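Local coordinates for protein nigritoxine (Vibrio nigripulchritudo, PDB 5M41) that is a bacterial toxin with a new fold, active against crustaceans and insects, at residues A[248-253]-A[383-388]; A[456-461]-A[497-502]; A[650-655]-A[713-718]. All coordinates share one frame; numbering follows the deposited sequence.

The three contacts follow one another in series along the chain, so none encloses another. Contact 1 joins the loop between helices 240-245 and 253-264 to the start of helix 386-396. Contact 2 sets the loop leaving helix 444-457 against strand 496-500, the edge of a four-stranded antiparallel sheet, and contact 3 pairs strands 649-652 and 713-715 in a separate six-stranded sheet. Centres of contacts 1 and 2 lie about 36 Å apart, those of 2 and 3 about 40 Å, and those of 1 and 3 about 60 Å. With no shared sheet or helix, they report on separate regions of an elongated toxin.

Contact 1: A[248-253]-A[383-388]; sequences QSPFSH and GNFTDI
F251 and F385 meet in an apolar contact, CE2 of F251 lying 3.8 Å from CE1 of F385. The two side chains approach at a slant. P250 adds a second apolar touch: its CG is 3.9 Å from F385 CE1, and the two side chains cross at about a right angle. I388 supplies the third, coming from the opposite direction to F251, so that I388 CD1 comes within 3.7 Å of F251 CZ, at the ring edge and near the ring plane. Within its own segment, P250 also lays CB over the centre of the F251 ring, 4.1 Å above the plane, so the ring has one face on proline and its far edge on isoleucine. F251 reaches that place with CG beside the backbone N and anti to the carbonyl carbon (chi1 -45°).

These side chains connect the loop before helix 253-264 with the turn that joins helices 373-382 and 386-396. A Schellman motif at G383, with positive phi (77°), ends the first of these helices, and a type I turn from G383 to T386 leads into the second, with F385 at the N-cap position. The apolar cluster continues into the neighbouring sheet: I360 of strand 359-363 touches P250, F251 and I388, while I369 of strand 366-370 lies against P250 and F385.

Polar groups make no hydrogen bond across the contact. The nearest polar approach is that of N384 O to F251 CE2, 3.4 Å, again oblique to the ring. Hydrogen bonding instead shapes each side separately: the S252 side chain caps the backbone N of A255 at the start of helix 253-264, and T386 N bonds to G383 O at 3.3 Å.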
ATOM      1  N   GLN A 248      -4.952 -18.140   6.497  1.00 35.82           N
ATOM      2  CA  GLN A 248      -4.227 -16.858   6.538  1.00 35.91           C
ATOM      3  C   GLN A 248      -4.293 -16.105   5.194  1.00 36.81           C
ATOM      4  O   GLN A 248      -3.485 -15.226   4.936  1.00 36.58           O
ATOM      5  CB  GLN A 248      -2.773 -17.094   6.982  1.00 36.39           C
ATOM      6  CG  GLN A 248      -2.698 -17.627   8.409  1.00 36.36           C
ATOM      7  CD  GLN A 248      -1.270 -17.689   8.945  1.00 38.40           C
ATOM      8  OE1 GLN A 248      -0.390 -18.196   8.286  1.00 40.02           O
ATOM      9  NE2 GLN A 248      -1.062 -17.191  10.158  1.00 37.09           N
ATOM     10  N   SER A 249      -5.244 -16.456   4.334  1.00 36.40           N
ATOM     11  CA  SER A 249      -5.335 -15.794   3.027  1.00 38.05           C
ATOM     12  C   SER A 249      -6.090 -14.466   3.164  1.00 36.93           C
ATOM     13  O   SER A 249      -6.804 -14.249   4.155  1.00 35.99           O
ATOM     14  CB  SER A 249      -5.990 -16.708   1.977  1.00 38.96           C
ATOM     15  OG  SER A 249      -7.371 -16.797   2.226  1.00 41.73           O
ATOM     16  N   PRO A 250      -5.908 -13.558   2.196  1.00 37.20           N
ATOM     17  CA  PRO A 250      -6.484 -12.211   2.357  1.00 37.37           C
ATOM     18  C   PRO A 250      -8.014 -12.163   2.549  1.00 38.62           C
ATOM     19  O   PRO A 250      -8.490 -11.307   3.327  1.00 36.98           O
ATOM     20  CB  PRO A 250      -6.074 -11.509   1.068  1.00 37.89           C
ATOM     21  CG  PRO A 250      -4.765 -12.173   0.715  1.00 38.23           C
ATOM     22  CD  PRO A 250      -4.968 -13.621   1.058  1.00 37.75           C
ATOM     23  N   PHE A 251      -8.777 -13.047   1.870  1.00 37.36           N
ATOM     24  CA  PHE A 251     -10.246 -12.989   1.966  1.00 38.31           C
ATOM     25  C   PHE A 251     -10.792 -14.245   2.655  1.00 37.07           C
ATOM     26  O   PHE A 251     -11.931 -14.576   2.475  1.00 35.23           O
ATOM     27  CB  PHE A 251     -10.923 -12.747   0.576  1.00 38.75           C
ATOM     28  CG  PHE A 251     -10.238 -11.658  -0.259  1.00 40.61           C
ATOM     29  CD1 PHE A 251     -10.351 -10.301   0.089  1.00 39.85           C
ATOM     30  CD2 PHE A 251      -9.448 -11.998  -1.356  1.00 40.31           C
ATOM     31  CE1 PHE A 251      -9.712  -9.307  -0.667  1.00 40.50           C
ATOM     32  CE2 PHE A 251      -8.808 -11.007  -2.105  1.00 42.29           C
ATOM     33  CZ  PHE A 251      -8.949  -9.666  -1.760  1.00 41.42           C
ATOM     34  N   SER A 252      -9.964 -14.944   3.429  1.00 36.01           N
ATOM     35  CA  SER A 252     -10.403 -16.176   4.109  1.00 35.26           C
ATOM     36  C   SER A 252     -11.785 -16.048   4.761  1.00 36.78           C
ATOM     37  O   SER A 252     -12.001 -15.166   5.599  1.00 36.38           O
ATOM     38  CB  SER A 252      -9.401 -16.531   5.197  1.00 35.01           C
ATOM     39  OG  SER A 252      -9.939 -17.535   6.032  1.00 33.88           O
ATOM     40  N   HIS A 253     -12.705 -16.939   4.410  1.00 36.48           N
ATOM     41  CA  HIS A 253     -14.056 -16.884   4.964  1.00 39.73           C
ATOM     42  C   HIS A 253     -14.058 -17.378   6.385  1.00 37.72           C
ATOM     43  O   HIS A 253     -14.736 -16.826   7.262  1.00 36.01           O
ATOM     44  CB  HIS A 253     -15.030 -17.653   4.052  1.00 44.61           C
ATOM     45  CG  HIS A 253     -15.235 -16.984   2.709  1.00 48.68           C
ATOM     46  ND1 HIS A 253     -16.241 -16.092   2.478  1.00 53.31           N
ATOM     47  CD2 HIS A 253     -14.482 -17.034   1.536  1.00 48.89           C
ATOM     48  CE1 HIS A 253     -16.142 -15.618   1.215  1.00 51.43           C
ATOM     49  NE2 HIS A 253     -15.077 -16.205   0.634  1.00 51.74           N
ATOM     50  N   GLY A 383      -7.895 -14.904  -9.876  1.00 53.24           N
ATOM     51  CA  GLY A 383      -8.217 -13.513 -10.198  1.00 51.54           C
ATOM     52  C   GLY A 383      -8.698 -12.703  -9.002  1.00 49.55           C
ATOM     53  O   GLY A 383      -9.283 -11.634  -9.179  1.00 52.03           O
ATOM     54  N   ASN A 384      -8.435 -13.196  -7.786  1.00 46.17           N
ATOM     55  CA  ASN A 384      -8.895 -12.541  -6.542  1.00 43.30           C
ATOM     56  C   ASN A 384      -8.352 -11.147  -6.254  1.00 41.61           C
ATOM     57  O   ASN A 384      -8.942 -10.414  -5.455  1.00 40.72           O
ATOM     58  CB  ASN A 384      -8.601 -13.423  -5.320  1.00 40.92           C
ATOM     59  CG  ASN A 384      -9.451 -14.669  -5.286  1.00 43.24           C
ATOM     60  OD1 ASN A 384     -10.393 -14.854  -6.094  1.00 45.21           O
ATOM     61  ND2 ASN A 384      -9.141 -15.527  -4.361  1.00 40.31           N
ATOM     62  N   PHE A 385      -7.250 -10.782  -6.901  1.00 39.95           N
ATOM     63  CA  PHE A 385      -6.589  -9.504  -6.617  1.00 39.71           C
ATOM     64  C   PHE A 385      -6.795  -8.497  -7.736  1.00 41.56           C
ATOM     65  O   PHE A 385      -6.261  -7.408  -7.686  1.00 40.40           O
ATOM     66  CB  PHE A 385      -5.083  -9.733  -6.354  1.00 38.23           C
ATOM     67  CG  PHE A 385      -4.807 -10.801  -5.321  1.00 36.51           C
ATOM     68  CD1 PHE A 385      -5.508 -10.819  -4.121  1.00 35.95           C
ATOM     69  CD2 PHE A 385      -3.853 -11.784  -5.547  1.00 37.59           C
ATOM     70  CE1 PHE A 385      -5.279 -11.805  -3.168  1.00 36.57           C
ATOM     71  CE2 PHE A 385      -3.596 -12.765  -4.590  1.00 38.50           C
ATOM     72  CZ  PHE A 385      -4.315 -12.783  -3.392  1.00 36.50           C
ATOM     73  N   THR A 386      -7.616  -8.848  -8.722  1.00 42.91           N
ATOM     74  CA  THR A 386      -7.738  -8.050  -9.959  1.00 45.28           C
ATOM     75  C   THR A 386      -8.449  -6.703  -9.781  1.00 46.08           C
ATOM     76  O   THR A 386      -7.998  -5.697 -10.324  1.00 46.32           O
ATOM     77  CB  THR A 386      -8.412  -8.890 -11.076  1.00 47.70           C
ATOM     78  OG1 THR A 386      -7.582 -10.018 -11.347  1.00 46.89           O
ATOM     79  CG2 THR A 386      -8.661  -8.081 -12.378  1.00 50.31           C
ATOM     80  N   ASP A 387      -9.542  -6.669  -9.024  1.00 46.71           N
ATOM     81  CA  ASP A 387     -10.207  -5.380  -8.769  1.00 48.53           C
ATOM     82  C   ASP A 387      -9.276  -4.449  -7.995  1.00 45.07           C
ATOM     83  O   ASP A 387      -9.240  -3.248  -8.235  1.00 47.28           O
ATOM     84  CB  ASP A 387     -11.521  -5.550  -7.993  1.00 49.58           C
ATOM     85  CG  ASP A 387     -12.621  -6.248  -8.815  1.00 55.40           C
ATOM     86  OD1 ASP A 387     -12.520  -6.308 -10.060  1.00 57.91           O
ATOM     87  OD2 ASP A 387     -13.603  -6.727  -8.206  1.00 54.99           O
ATOM     88  N   ILE A 388      -8.530  -5.013  -7.065  1.00 43.73           N
ATOM     89  CA  ILE A 388      -7.607  -4.220  -6.247  1.00 43.47           C
ATOM     90  C   ILE A 388      -6.484  -3.653  -7.098  1.00 41.65           C
ATOM     91  O   ILE A 388      -6.193  -2.455  -7.031  1.00 40.78           O
ATOM     92  CB  ILE A 388      -7.052  -5.039  -5.069  1.00 41.88           C
ATOM     93  CG1 ILE A 388      -8.144  -5.198  -4.010  1.00 41.63           C
ATOM     94  CG2 ILE A 388      -5.780  -4.383  -4.505  1.00 41.36           C
ATOM     95  CD1 ILE A 388      -7.941  -6.345  -3.049  1.00 41.94           C
TER

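Contact 2: A[456-461]-A[497-502]; sequences EGLSGR and VYINEA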
ATOM      1  N   GLU A 456      21.467   1.768  -8.727  1.00 88.36           N
ATOM      2  CA  GLU A 456      22.522   0.795  -9.029  1.00 92.86           C
ATOM      3  C   GLU A 456      22.361   0.251 -10.446  1.00 92.49           C
ATOM      4  O   GLU A 456      23.349  -0.027 -11.127  1.00 95.54           O
ATOM      5  CB  GLU A 456      22.546  -0.354  -8.010  1.00 96.52           C
ATOM      6  CG  GLU A 456      22.822   0.058  -6.562  1.00103.52           C
ATOM      7  CD  GLU A 456      24.034   0.973  -6.377  1.00109.62           C
ATOM      8  OE1 GLU A 456      25.092   0.739  -7.004  1.00113.43           O
ATOM      9  OE2 GLU A 456      23.933   1.930  -5.581  1.00110.94           O
ATOM     10  N   GLY A 457      21.110   0.110 -10.878  1.00 87.37           N
ATOM     11  CA  GLY A 457      20.787  -0.229 -12.259  1.00 86.09           C
ATOM     12  C   GLY A 457      21.222   0.855 -13.226  1.00 87.60           C
ATOM     13  O   GLY A 457      21.494   0.573 -14.388  1.00 90.39           O
ATOM     14  N   LEU A 458      21.293   2.092 -12.743  1.00 91.05           N
ATOM     15  CA  LEU A 458      21.774   3.223 -13.544  1.00 98.88           C
ATOM     16  C   LEU A 458      23.216   3.591 -13.157  1.00108.73           C
ATOM     17  O   LEU A 458      23.448   4.539 -12.395  1.00111.82           O
ATOM     18  CB  LEU A 458      20.837   4.438 -13.402  1.00 94.91           C
ATOM     19  CG  LEU A 458      19.309   4.231 -13.414  1.00 93.87           C
ATOM     20  CD1 LEU A 458      18.579   5.492 -12.984  1.00 91.37           C
ATOM     21  CD2 LEU A 458      18.784   3.741 -14.759  1.00 89.93           C
ATOM     22  N   SER A 459      24.178   2.831 -13.678  1.00117.37           N
ATOM     23  CA  SER A 459      25.599   3.042 -13.360  1.00124.28           C
ATOM     24  C   SER A 459      26.574   2.669 -14.492  1.00129.72           C
ATOM     25  O   SER A 459      27.792   2.667 -14.290  1.00136.79           O
ATOM     26  CB  SER A 459      25.973   2.306 -12.065  1.00122.68           C
ATOM     27  OG  SER A 459      25.620   0.937 -12.141  1.00121.60           O
ATOM     28  N   GLY A 460      26.042   2.373 -15.679  1.00125.89           N
ATOM     29  CA  GLY A 460      26.872   2.005 -16.829  1.00127.61           C
ATOM     30  C   GLY A 460      26.829   2.955 -18.020  1.00131.55           C
ATOM     31  O   GLY A 460      27.498   2.707 -19.026  1.00131.88           O
ATOM     32  N   ARG A 461      26.063   4.044 -17.906  1.00131.46           N
ATOM     33  CA  ARG A 461      25.861   5.004 -19.012  1.00132.51           C
ATOM     34  C   ARG A 461      27.009   6.015 -19.213  1.00137.61           C
ATOM     35  O   ARG A 461      27.723   6.351 -18.265  1.00140.81           O
ATOM     36  CB  ARG A 461      24.532   5.758 -18.844  1.00126.77           C
ATOM     37  CG  ARG A 461      24.494   6.732 -17.669  1.00125.97           C
ATOM     38  CD  ARG A 461      23.475   7.849 -17.869  1.00116.35           C
ATOM     39  NE  ARG A 461      23.711   8.977 -16.963  1.00117.96           N
ATOM     40  CZ  ARG A 461      24.318  10.117 -17.297  1.00114.98           C
ATOM     41  NH1 ARG A 461      24.752  10.321 -18.535  1.00119.19           N
ATOM     42  NH2 ARG A 461      24.480  11.067 -16.385  1.00111.09           N
ATOM     43  N   VAL A 497      22.626  11.052 -21.384  1.00 59.56           N
ATOM     44  CA  VAL A 497      22.138   9.709 -21.672  1.00 59.92           C
ATOM     45  C   VAL A 497      20.940   9.388 -20.776  1.00 59.69           C
ATOM     46  O   VAL A 497      21.081   9.162 -19.574  1.00 60.20           O
ATOM     47  CB  VAL A 497      23.226   8.610 -21.542  1.00 61.95           C
ATOM     48  CG1 VAL A 497      22.606   7.240 -21.759  1.00 63.19           C
ATOM     49  CG2 VAL A 497      24.353   8.827 -22.547  1.00 64.48           C
ATOM     50  N   TYR A 498      19.761   9.380 -21.378  1.00 59.69           N
ATOM     51  CA  TYR A 498      18.556   9.014 -20.686  1.00 58.69           C
ATOM     52  C   TYR A 498      18.368   7.501 -20.755  1.00 62.18           C
ATOM     53  O   TYR A 498      18.305   6.918 -21.847  1.00 61.79           O
ATOM     54  CB  TYR A 498      17.346   9.758 -21.268  1.00 56.73           C
ATOM     55  CG  TYR A 498      16.030   9.263 -20.728  1.00 57.20           C
ATOM     56  CD1 TYR A 498      15.808   9.166 -19.353  1.00 55.95           C
ATOM     57  CD2 TYR A 498      15.016   8.876 -21.587  1.00 58.10           C
ATOM     58  CE1 TYR A 498      14.603   8.699 -18.857  1.00 56.83           C
ATOM     59  CE2 TYR A 498      13.810   8.400 -21.102  1.00 58.81           C
ATOM     60  CZ  TYR A 498      13.607   8.319 -19.739  1.00 58.32           C
ATOM     61  OH  TYR A 498      12.408   7.843 -19.273  1.00 57.70           O
ATOM     62  N   ILE A 499      18.298   6.871 -19.586  1.00 62.60           N
ATOM     63  CA  ILE A 499      18.018   5.437 -19.505  1.00 65.80           C
ATOM     64  C   ILE A 499      16.541   5.207 -19.233  1.00 66.34           C
ATOM     65  O   ILE A 499      16.049   5.438 -18.124  1.00 63.35           O
ATOM     66  CB  ILE A 499      18.881   4.718 -18.447  1.00 68.64           C
ATOM     67  CG1 ILE A 499      20.367   4.988 -18.710  1.00 71.31           C
ATOM     68  CG2 ILE A 499      18.593   3.216 -18.470  1.00 70.12           C
ATOM     69  CD1 ILE A 499      21.254   4.822 -17.493  1.00 76.67           C
ATOM     70  N   ASN A 500      15.838   4.778 -20.275  1.00 69.49           N
ATOM     71  CA  ASN A 500      14.414   4.510 -20.207  1.00 69.97           C
ATOM     72  C   ASN A 500      14.248   3.134 -19.611  1.00 71.53           C
ATOM     73  O   ASN A 500      14.503   2.125 -20.279  1.00 71.39           O
ATOM     74  CB  ASN A 500      13.817   4.574 -21.616  1.00 74.36           C
ATOM     75  CG  ASN A 500      12.304   4.584 -21.617  1.00 74.88           C
ATOM     76  OD1 ASN A 500      11.659   3.826 -20.885  1.00 73.81           O
ATOM     77  ND2 ASN A 500      11.724   5.439 -22.465  1.00 74.57           N
ATOM     78  N   GLU A 501      13.853   3.091 -18.344  1.00 68.68           N
ATOM     79  CA  GLU A 501      13.781   1.834 -17.613  1.00 71.68           C
ATOM     80  C   GLU A 501      12.714   0.882 -18.171  1.00 75.92           C
ATOM     81  O   GLU A 501      12.846  -0.341 -18.045  1.00 80.20           O
ATOM     82  CB  GLU A 501      13.557   2.090 -16.119  1.00 66.96           C
ATOM     83  CG  GLU A 501      14.781   2.593 -15.361  1.00 65.74           C
ATOM     84  CD  GLU A 501      14.399   3.332 -14.079  1.00 66.75           C
ATOM     85  OE1 GLU A 501      13.705   4.365 -14.182  1.00 68.33           O
ATOM     86  OE2 GLU A 501      14.780   2.897 -12.969  1.00 63.22           O
ATOM     87  N   ALA A 502      11.674   1.442 -18.794  1.00 77.28           N
ATOM     88  CA  ALA A 502      10.560   0.656 -19.331  1.00 79.53           C
ATOM     89  C   ALA A 502      10.947  -0.022 -20.640  1.00 83.99           C
ATOM     90  O   ALA A 502      11.047  -1.245 -20.706  1.00 86.55           O
ATOM     91  CB  ALA A 502       9.330   1.536 -19.520  1.00 77.92           C
TER
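L458 and I499 run alongside one another with opposed directions, and their branches meet methyl to methyl: CD2 of L458 lies 3.8 Å from CG2 of I499. The same leucine methyl also lies 4.2 Å from CG of E501, whose side chain begins off to one side but ends nearer L458. The carboxylate of E501 has its main partner beyond the two segments, in a salt bridge from OE1 to R454 of helix 444-457. That charge pair therefore ties the same helix and strand region together beside the leucine.

R461 is oriented differently against each of its two neighbours. Toward I499 it crosses at a slant, presenting the root of its side chain, and R461 CB stands 3.7 Å from I499 CD1. Along V497 it runs in the opposing direction, its CD 3.8 Å from the valine CB and 3.2 Å from V497 O. With chi1 at 69°, CG sits between the backbone N and the carbonyl carbon; from there the chain extends to NE, carrying the methylenes alongside the valine. The guanidinium comes obliquely to V497 N, with NH1 3.6 Å away, and no hydrogen bond crosses between the segments. CB and CD of R461 thus approach apolar atoms and V497 O, and that oxygen also accepts a hydrogen bond from H556 NE2.

Between these two contact points the chain turns away. The CB of S459 points away from the strand, and its OG bonds E456 O at 2.7 Å, fastening the loop to the last turn of the helix. V497 and I499 face this loop, whereas Y498 points away and reaches helix 546-555, bonding D551. This is surface packing of a loop that leaves a helix against strand 496-500, at the edge of a four-stranded antiparallel sheet.

Contact 3: A[650-655]-A[713-718]; sequences HFRTDR and FLDVAS
R652 and D715 are brought together by a bent arginine chain and a carboxylate turned to meet it. A chi3 of 56° folds the arginine back, while D715 keeps CG beside its backbone N (chi1 -70°). The resulting salt bridge, R652 NH1 to D715 OD2 at 2.6 Å, meets the guanidinium at its edge, with the two planar groups nearly coplanar. Its hydrogen-bond geometry is nevertheless weak, the angle at hydrogen being only 119°. The other carboxylate oxygen, D715 OD1, lies against CG and CD of R652.

On the face carrying F651 and L714 the meeting is apolar. The L714 CD1 methyl sits over the F651 ring, 4.2 Å from the centroid, in a CH-pi contact. M722 of helix 719-731 touches both side chains, packing that helix against this face.

The backbone supplies the pairing. R652 and F713 form an antiparallel hydrogen-bonded pair, with R652 N to F713 O at 2.9 Å and F713 N to R652 O at 2.8 Å. F651 and L714 are the neighbouring non-hydrogen-bonded pair; beyond them D715 N bonds H650 O at 3.0 Å. Past the end of the second strand, S718 OG accepts H650 N at 3.0 Å, a side-chain bond continuing the pairing. F651 also bonds through its backbone to L599 of strand 594-601, which places strand 649-652, in a six-stranded antiparallel sheet, between that strand and strand 713-715, whose other side bonds through L714 to T663 and Y665.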
ATOM      1  N   HIS A 650      13.520  38.609  -7.868  1.00 46.88           N
ATOM      2  CA  HIS A 650      14.972  38.463  -8.035  1.00 47.13           C
ATOM      3  C   HIS A 650      15.737  38.578  -6.748  1.00 46.04           C
ATOM      4  O   HIS A 650      15.425  39.415  -5.898  1.00 46.96           O
ATOM      5  CB  HIS A 650      15.496  39.490  -9.052  1.00 48.78           C
ATOM      6  CG  HIS A 650      14.711  39.519 -10.350  1.00 50.04           C
ATOM      7  ND1 HIS A 650      14.767  38.520 -11.256  1.00 50.92           N
ATOM      8  CD2 HIS A 650      13.812  40.468 -10.863  1.00 50.37           C
ATOM      9  CE1 HIS A 650      13.947  38.810 -12.301  1.00 50.26           C
ATOM     10  NE2 HIS A 650      13.377  40.005 -12.061  1.00 51.20           N
ATOM     11  N   PHE A 651      16.745  37.725  -6.601  1.00 46.06           N
ATOM     12  CA  PHE A 651      17.676  37.765  -5.480  1.00 45.36           C
ATOM     13  C   PHE A 651      19.085  37.878  -6.052  1.00 47.72           C
ATOM     14  O   PHE A 651      19.368  37.334  -7.121  1.00 45.88           O
ATOM     15  CB  PHE A 651      17.647  36.454  -4.701  1.00 43.70           C
ATOM     16  CG  PHE A 651      16.343  36.151  -4.005  1.00 43.12           C
ATOM     17  CD1 PHE A 651      16.222  36.336  -2.630  1.00 43.69           C
ATOM     18  CD2 PHE A 651      15.289  35.563  -4.693  1.00 43.79           C
ATOM     19  CE1 PHE A 651      15.045  36.007  -1.968  1.00 44.81           C
ATOM     20  CE2 PHE A 651      14.109  35.221  -4.038  1.00 43.77           C
ATOM     21  CZ  PHE A 651      13.991  35.447  -2.672  1.00 43.14           C
ATOM     22  N   ARG A 652      19.978  38.556  -5.346  1.00 48.44           N
ATOM     23  CA  ARG A 652      21.379  38.678  -5.801  1.00 51.61           C
ATOM     24  C   ARG A 652      22.289  38.825  -4.589  1.00 51.03           C
ATOM     25  O   ARG A 652      21.804  39.149  -3.501  1.00 50.20           O
ATOM     26  CB  ARG A 652      21.568  39.847  -6.796  1.00 54.21           C
ATOM     27  CG  ARG A 652      20.486  40.916  -6.701  1.00 57.45           C
ATOM     28  CD  ARG A 652      20.680  42.148  -7.569  1.00 56.64           C
ATOM     29  NE  ARG A 652      20.845  41.864  -8.989  1.00 65.23           N
ATOM     30  CZ  ARG A 652      19.862  41.785  -9.880  1.00 60.80           C
ATOM     31  NH1 ARG A 652      18.608  41.939  -9.526  1.00 57.21           N
ATOM     32  NH2 ARG A 652      20.151  41.533 -11.142  1.00 64.52           N
ATOM     33  N   THR A 653      23.586  38.570  -4.763  1.00 50.47           N
ATOM     34  CA  THR A 653      24.528  38.729  -3.658  1.00 52.96           C
ATOM     35  C   THR A 653      24.872  40.202  -3.512  1.00 55.67           C
ATOM     36  O   THR A 653      24.727  40.990  -4.464  1.00 55.85           O
ATOM     37  CB  THR A 653      25.835  37.949  -3.869  1.00 53.47           C
ATOM     38  OG1 THR A 653      26.556  38.530  -4.965  1.00 55.00           O
ATOM     39  CG2 THR A 653      25.560  36.483  -4.178  1.00 50.81           C
ATOM     40  N   ASP A 654      25.338  40.571  -2.327  1.00 55.80           N
ATOM     41  CA  ASP A 654      25.842  41.915  -2.111  1.00 59.81           C
ATOM     42  C   ASP A 654      26.980  42.319  -3.080  1.00 62.44           C
ATOM     43  O   ASP A 654      26.969  43.430  -3.629  1.00 61.91           O
ATOM     44  CB  ASP A 654      26.288  42.092  -0.660  1.00 62.65           C
ATOM     45  CG  ASP A 654      26.743  43.498  -0.377  1.00 66.21           C
ATOM     46  OD1 ASP A 654      25.879  44.395  -0.315  1.00 65.94           O
ATOM     47  OD2 ASP A 654      27.969  43.704  -0.259  1.00 70.73           O
ATOM     48  N   ARG A 655      27.936  41.416  -3.291  1.00 62.43           N
ATOM     49  CA  ARG A 655      29.118  41.726  -4.075  1.00 66.98           C
ATOM     50  C   ARG A 655      28.807  41.849  -5.576  1.00 66.96           C
ATOM     51  O   ARG A 655      29.546  42.496  -6.313  1.00 69.35           O
ATOM     52  CB  ARG A 655      30.209  40.683  -3.830  1.00 70.96           C
ATOM     53  CG  ARG A 655      29.978  39.361  -4.536  1.00 75.53           C
ATOM     54  CD  ARG A 655      30.994  38.301  -4.120  1.00 81.02           C
ATOM     55  NE  ARG A 655      30.637  36.968  -4.630  1.00 84.09           N
ATOM     56  CZ  ARG A 655      29.758  36.136  -4.059  1.00 86.03           C
ATOM     57  NH1 ARG A 655      29.116  36.482  -2.945  1.00 82.80           N
ATOM     58  NH2 ARG A 655      29.510  34.948  -4.608  1.00 83.01           N
ATOM     59  N   PHE A 713      20.230  38.066  -1.402  1.00 46.90           N
ATOM     60  CA  PHE A 713      19.211  38.984  -0.868  1.00 47.64           C
ATOM     61  C   PHE A 713      18.135  39.386  -1.900  1.00 46.80           C
ATOM     62  O   PHE A 713      18.433  39.580  -3.066  1.00 46.92           O
ATOM     63  CB  PHE A 713      19.857  40.241  -0.266  1.00 46.78           C
ATOM     64  CG  PHE A 713      20.858  39.955   0.819  1.00 50.82           C
ATOM     65  CD1 PHE A 713      20.452  39.802   2.148  1.00 50.43           C
ATOM     66  CD2 PHE A 713      22.220  39.861   0.522  1.00 52.75           C
ATOM     67  CE1 PHE A 713      21.376  39.540   3.153  1.00 52.46           C
ATOM     68  CE2 PHE A 713      23.153  39.608   1.525  1.00 55.54           C
ATOM     69  CZ  PHE A 713      22.729  39.437   2.842  1.00 56.33           C
ATOM     70  N   LEU A 714      16.888  39.524  -1.452  1.00 46.50           N
ATOM     71  CA  LEU A 714      15.805  39.963  -2.326  1.00 46.30           C
ATOM     72  C   LEU A 714      16.040  41.430  -2.729  1.00 45.90           C
ATOM     73  O   LEU A 714      16.357  42.242  -1.863  1.00 45.22           O
ATOM     74  CB  LEU A 714      14.465  39.812  -1.590  1.00 44.50           C
ATOM     75  CG  LEU A 714      13.166  40.239  -2.295  1.00 45.24           C
ATOM     76  CD1 LEU A 714      12.707  39.163  -3.265  1.00 42.92           C
ATOM     77  CD2 LEU A 714      12.066  40.470  -1.267  1.00 43.95           C
ATOM     78  N   ASP A 715      15.904  41.744  -4.027  1.00 45.73           N
ATOM     79  CA  ASP A 715      15.954  43.131  -4.528  1.00 49.20           C
ATOM     80  C   ASP A 715      14.886  43.960  -3.861  1.00 48.86           C
ATOM     81  O   ASP A 715      13.755  43.488  -3.673  1.00 46.86           O
ATOM     82  CB  ASP A 715      15.664  43.230  -6.039  1.00 49.96           C
ATOM     83  CG  ASP A 715      16.751  42.663  -6.887  1.00 53.81           C
ATOM     84  OD1 ASP A 715      17.745  42.150  -6.317  1.00 56.56           O
ATOM     85  OD2 ASP A 715      16.604  42.718  -8.133  1.00 51.54           O
ATOM     86  N   VAL A 716      15.215  45.213  -3.568  1.00 48.43           N
ATOM     87  CA  VAL A 716      14.203  46.138  -3.067  1.00 50.63           C
ATOM     88  C   VAL A 716      13.011  46.162  -4.046  1.00 52.08           C
ATOM     89  O   VAL A 716      11.832  46.176  -3.621  1.00 51.07           O
ATOM     90  CB  VAL A 716      14.798  47.548  -2.823  1.00 53.51           C
ATOM     91  CG1 VAL A 716      13.703  48.601  -2.679  1.00 54.20           C
ATOM     92  CG2 VAL A 716      15.685  47.535  -1.578  1.00 52.02           C
ATOM     93  N   ALA A 717      13.316  46.122  -5.344  1.00 48.57           N
ATOM     94  CA  ALA A 717      12.288  46.205  -6.391  1.00 49.91           C
ATOM     95  C   ALA A 717      11.317  45.003  -6.381  1.00 51.24           C
ATOM     96  O   ALA A 717      10.182  45.108  -6.861  1.00 52.67           O
ATOM     97  CB  ALA A 717      12.927  46.392  -7.770  1.00 48.25           C
ATOM     98  N   SER A 718      11.763  43.871  -5.834  1.00 48.93           N
ATOM     99  CA  SER A 718      10.914  42.683  -5.731  1.00 47.86           C
ATOM    100  C   SER A 718      10.048  42.640  -4.442  1.00 50.36           C
ATOM    101  O   SER A 718       9.232  41.723  -4.270  1.00 50.42           O
ATOM    102  CB  SER A 718      11.787  41.441  -5.789  1.00 45.03           C
ATOM    103  OG  SER A 718      12.402  41.317  -7.053  1.00 45.13           O
TER